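Local coordinates for protein rhino (Drosophila simulans, PDB 5XYW) that probably acts in heterochromatin as an HP1-like factor, dimerising through its chromo shadow domain and docking a partner protein there, at residues A[29-34]-A[40-45]. Residues are numbered along the deposited sequence; the frame is centred on the assembly and turned at random.
Sequences FLFVTW and IDAVPM
Ile40 enters the antiparallel hairpin of the chromo shadow domain, strands 28-34 and 40-44, with its CG2 against CB of Phe31 at 3.9 Å. Next comes Asp41, whose backbone exchanges two hydrogen bonds with Val32, Val32 N to Asp41 O at 2.9 Å. Its carboxylate sits at the edge of the Trp34 indole, the two planes 70° apart, and OD2 of Asp41 takes a weak bond from Trp34 NE1 at 3.4 Å, with a long, weak ion pair to Arg12 as a second partner. The other side of the sheet carries Ala42, where CB packs on CE1 of Phe31 at 3.5 Å. A polar side chain of the bound partner protein is hydrogen-bonded to Ala42 N, and an aromatic one meets the Phe31 ring, so this strand edge and face form part of the docking surface. Val43 pairs with Leu30 through two more backbone bonds and sets CG2 beside CG2 of Val32, at 4.0 Å. Pro44, N-cap of helix 45-51, lies alongside Phe29: with CG anti to the carbonyl carbon (chi1 -86°), the phenyl leans toward the neighbouring strand, CD1 and CE1 lying against Val43 and Pro44. Cutting Phe29 back to an alanine is likely to open a gap beside Pro44 and Ala42, leaving the Pro44 ring without this apolar neighbour. Here CE1 of Phe29 rests 3.7 Å from CG of Pro44.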
ATOM      1  N   PHE A  29      -1.428   3.134  -0.964  1.00 65.34           N
ATOM      2  CA  PHE A  29      -1.718   4.507  -0.586  1.00 63.25           C
ATOM      3  C   PHE A  29      -1.719   4.647   0.911  1.00 57.35           C
ATOM      4  O   PHE A  29      -2.224   3.781   1.617  1.00 58.53           O
ATOM      5  CB  PHE A  29      -3.068   4.965  -1.141  1.00 70.32           C
ATOM      6  CG  PHE A  29      -2.984   5.493  -2.526  1.00 70.68           C
ATOM      7  CD1 PHE A  29      -2.517   6.778  -2.753  1.00 72.42           C
ATOM      8  CD2 PHE A  29      -3.335   4.694  -3.602  1.00 59.93           C
ATOM      9  CE1 PHE A  29      -2.414   7.262  -4.039  1.00 80.93           C
ATOM     10  CE2 PHE A  29      -3.225   5.160  -4.885  1.00 59.46           C
ATOM     11  CZ  PHE A  29      -2.779   6.446  -5.117  1.00 74.55           C
ATOM     12  N   LEU A  30      -1.140   5.735   1.387  1.00 59.12           N
ATOM     13  CA  LEU A  30      -1.195   6.052   2.792  1.00 64.47           C
ATOM     14  C   LEU A  30      -2.051   7.265   2.928  1.00 61.82           C
ATOM     15  O   LEU A  30      -1.919   8.225   2.173  1.00 62.30           O
ATOM     16  CB  LEU A  30       0.196   6.307   3.400  1.00 60.04           C
ATOM     17  CG  LEU A  30       1.284   5.236   3.265  1.00 56.24           C
ATOM     18  CD1 LEU A  30       2.349   5.516   4.271  1.00 62.25           C
ATOM     19  CD2 LEU A  30       0.752   3.813   3.427  1.00 48.30           C
ATOM     20  N   PHE A  31      -2.934   7.201   3.906  1.00 60.18           N
ATOM     21  CA  PHE A  31      -3.787   8.302   4.243  1.00 67.30           C
ATOM     22  C   PHE A  31      -3.230   8.985   5.478  1.00 68.69           C
ATOM     23  O   PHE A  31      -3.283   8.444   6.606  1.00 73.73           O
ATOM     24  CB  PHE A  31      -5.205   7.786   4.416  1.00 68.86           C
ATOM     25  CG  PHE A  31      -5.662   6.982   3.239  1.00 67.49           C
ATOM     26  CD1 PHE A  31      -6.026   7.619   2.046  1.00 65.26           C
ATOM     27  CD2 PHE A  31      -5.660   5.595   3.284  1.00 68.23           C
ATOM     28  CE1 PHE A  31      -6.423   6.889   0.931  1.00 57.01           C
ATOM     29  CE2 PHE A  31      -6.064   4.854   2.166  1.00 75.01           C
ATOM     30  CZ  PHE A  31      -6.446   5.509   0.986  1.00 59.96           C
ATOM     31  N   VAL A  32      -2.660  10.160   5.213  1.00 65.01           N
ATOM     32  CA  VAL A  32      -1.887  10.925   6.169  1.00 67.27           C
ATOM     33  C   VAL A  32      -2.440  12.321   6.421  1.00 74.35           C
ATOM     34  O   VAL A  32      -3.029  12.943   5.538  1.00 80.47           O
ATOM     35  CB  VAL A  32      -0.430  11.099   5.696  1.00 65.20           C
ATOM     36  CG1 VAL A  32       0.237   9.757   5.446  1.00 59.60           C
ATOM     37  CG2 VAL A  32      -0.383  11.968   4.464  1.00 58.60           C
ATOM     38  N   THR A  33      -2.223  12.820   7.637  1.00 81.41           N
ATOM     39  CA  THR A  33      -2.474  14.226   7.934  1.00 79.07           C
ATOM     40  C   THR A  33      -1.162  14.984   7.969  1.00 80.25           C
ATOM     41  O   THR A  33      -0.090  14.379   8.115  1.00 77.58           O
ATOM     42  CB  THR A  33      -3.209  14.422   9.262  1.00 74.39           C
ATOM     43  OG1 THR A  33      -2.433  13.863  10.336  1.00 84.64           O
ATOM     44  CG2 THR A  33      -4.558  13.759   9.203  1.00 73.04           C
ATOM     45  N   TRP A  34      -1.252  16.305   7.822  1.00 87.95           N
ATOM     46  CA  TRP A  34      -0.086  17.184   7.914  1.00 97.32           C
ATOM     47  C   TRP A  34      -0.213  18.140   9.108  1.00 94.57           C
ATOM     48  O   TRP A  34      -1.313  18.349   9.629  1.00 90.06           O
ATOM     49  CB  TRP A  34       0.090  17.960   6.606  1.00 98.97           C
ATOM     50  CG  TRP A  34       0.114  17.065   5.405  1.00 94.08           C
ATOM     51  CD1 TRP A  34      -0.931  16.761   4.588  1.00 90.16           C
ATOM     52  CD2 TRP A  34       1.243  16.345   4.895  1.00 93.11           C
ATOM     53  NE1 TRP A  34      -0.525  15.900   3.602  1.00 84.57           N
ATOM     54  CE2 TRP A  34       0.805  15.627   3.770  1.00 90.40           C
ATOM     55  CE3 TRP A  34       2.583  16.238   5.289  1.00 93.47           C
ATOM     56  CZ2 TRP A  34       1.655  14.809   3.032  1.00 93.63           C
ATOM     57  CZ3 TRP A  34       3.427  15.429   4.548  1.00 94.10           C
ATOM     58  CH2 TRP A  34       2.960  14.725   3.434  1.00 96.13           C
ATOM     59  N   ILE A  40      -6.961  15.122   5.407  1.00 83.95           N
ATOM     60  CA  ILE A  40      -6.293  13.861   5.128  1.00 70.34           C
ATOM     61  C   ILE A  40      -6.010  13.763   3.642  1.00 64.40           C
ATOM     62  O   ILE A  40      -6.820  14.182   2.817  1.00 71.96           O
ATOM     63  CB  ILE A  40      -7.150  12.667   5.561  1.00 63.24           C
ATOM     64  CG1 ILE A  40      -7.728  12.937   6.954  1.00 77.18           C
ATOM     65  CG2 ILE A  40      -6.361  11.373   5.485  1.00 57.17           C
ATOM     66  CD1 ILE A  40      -8.767  11.955   7.389  1.00 83.06           C
ATOM     67  N   ASP A  41      -4.847  13.232   3.308  1.00 59.21           N
ATOM     68  CA  ASP A  41      -4.430  13.110   1.931  1.00 67.88           C
ATOM     69  C   ASP A  41      -4.067  11.675   1.654  1.00 74.76           C
ATOM     70  O   ASP A  41      -3.515  10.978   2.520  1.00 72.91           O
ATOM     71  CB  ASP A  41      -3.243  14.019   1.617  1.00 69.34           C
ATOM     72  CG  ASP A  41      -3.627  15.466   1.567  1.00 75.51           C
ATOM     73  OD1 ASP A  41      -4.754  15.795   1.992  1.00 80.99           O
ATOM     74  OD2 ASP A  41      -2.802  16.280   1.113  1.00 76.91           O
ATOM     75  N   ALA A  42      -4.421  11.235   0.449  1.00 69.83           N
ATOM     76  CA  ALA A  42      -3.949   9.973  -0.072  1.00 57.01           C
ATOM     77  C   ALA A  42      -2.615  10.284  -0.710  1.00 60.29           C
ATOM     78  O   ALA A  42      -2.508  11.220  -1.504  1.00 69.34           O
ATOM     79  CB  ALA A  42      -4.918   9.396  -1.065  1.00 59.81           C
ATOM     80  N   VAL A  43      -1.581   9.553  -0.318  1.00 57.13           N
ATOM     81  CA  VAL A  43      -0.262   9.790  -0.858  1.00 57.71           C
ATOM     82  C   VAL A  43       0.314   8.445  -1.182  1.00 69.25           C
ATOM     83  O   VAL A  43       0.224   7.541  -0.367  1.00 82.43           O
ATOM     84  CB  VAL A  43       0.628  10.543   0.127  1.00 71.45           C
ATOM     85  CG1 VAL A  43       2.027  10.730  -0.459  1.00 83.01           C
ATOM     86  CG2 VAL A  43      -0.004  11.880   0.492  1.00 60.94           C
ATOM     87  N   PRO A  44       0.872   8.285  -2.387  1.00 77.99           N
ATOM     88  CA  PRO A  44       1.472   6.992  -2.714  1.00 89.83           C
ATOM     89  C   PRO A  44       2.610   6.626  -1.763  1.00101.83           C
ATOM     90  O   PRO A  44       3.414   7.478  -1.378  1.00102.36           O
ATOM     91  CB  PRO A  44       1.981   7.195  -4.146  1.00 85.14           C
ATOM     92  CG  PRO A  44       1.136   8.261  -4.690  1.00 73.18           C
ATOM     93  CD  PRO A  44       0.838   9.181  -3.555  1.00 74.53           C
ATOM     94  N   MET A  45       2.631   5.357  -1.378  1.00116.56           N
ATOM     95  CA  MET A  45       3.617   4.800  -0.464  1.00120.41           C
ATOM     96  C   MET A  45       5.054   5.190  -0.783  1.00115.12           C
ATOM     97  O   MET A  45       5.811   5.552   0.099  1.00116.78           O
ATOM     98  CB  MET A  45       3.499   3.280  -0.466  1.00126.85           C
ATOM     99  CG  MET A  45       4.791   2.562  -0.140  1.00132.60           C
ATOM    100  SD  MET A  45       5.283   2.674   1.586  1.00 62.88           S
ATOM    101  CE  MET A  45       5.526   0.918   1.861  1.00 80.73           C
TER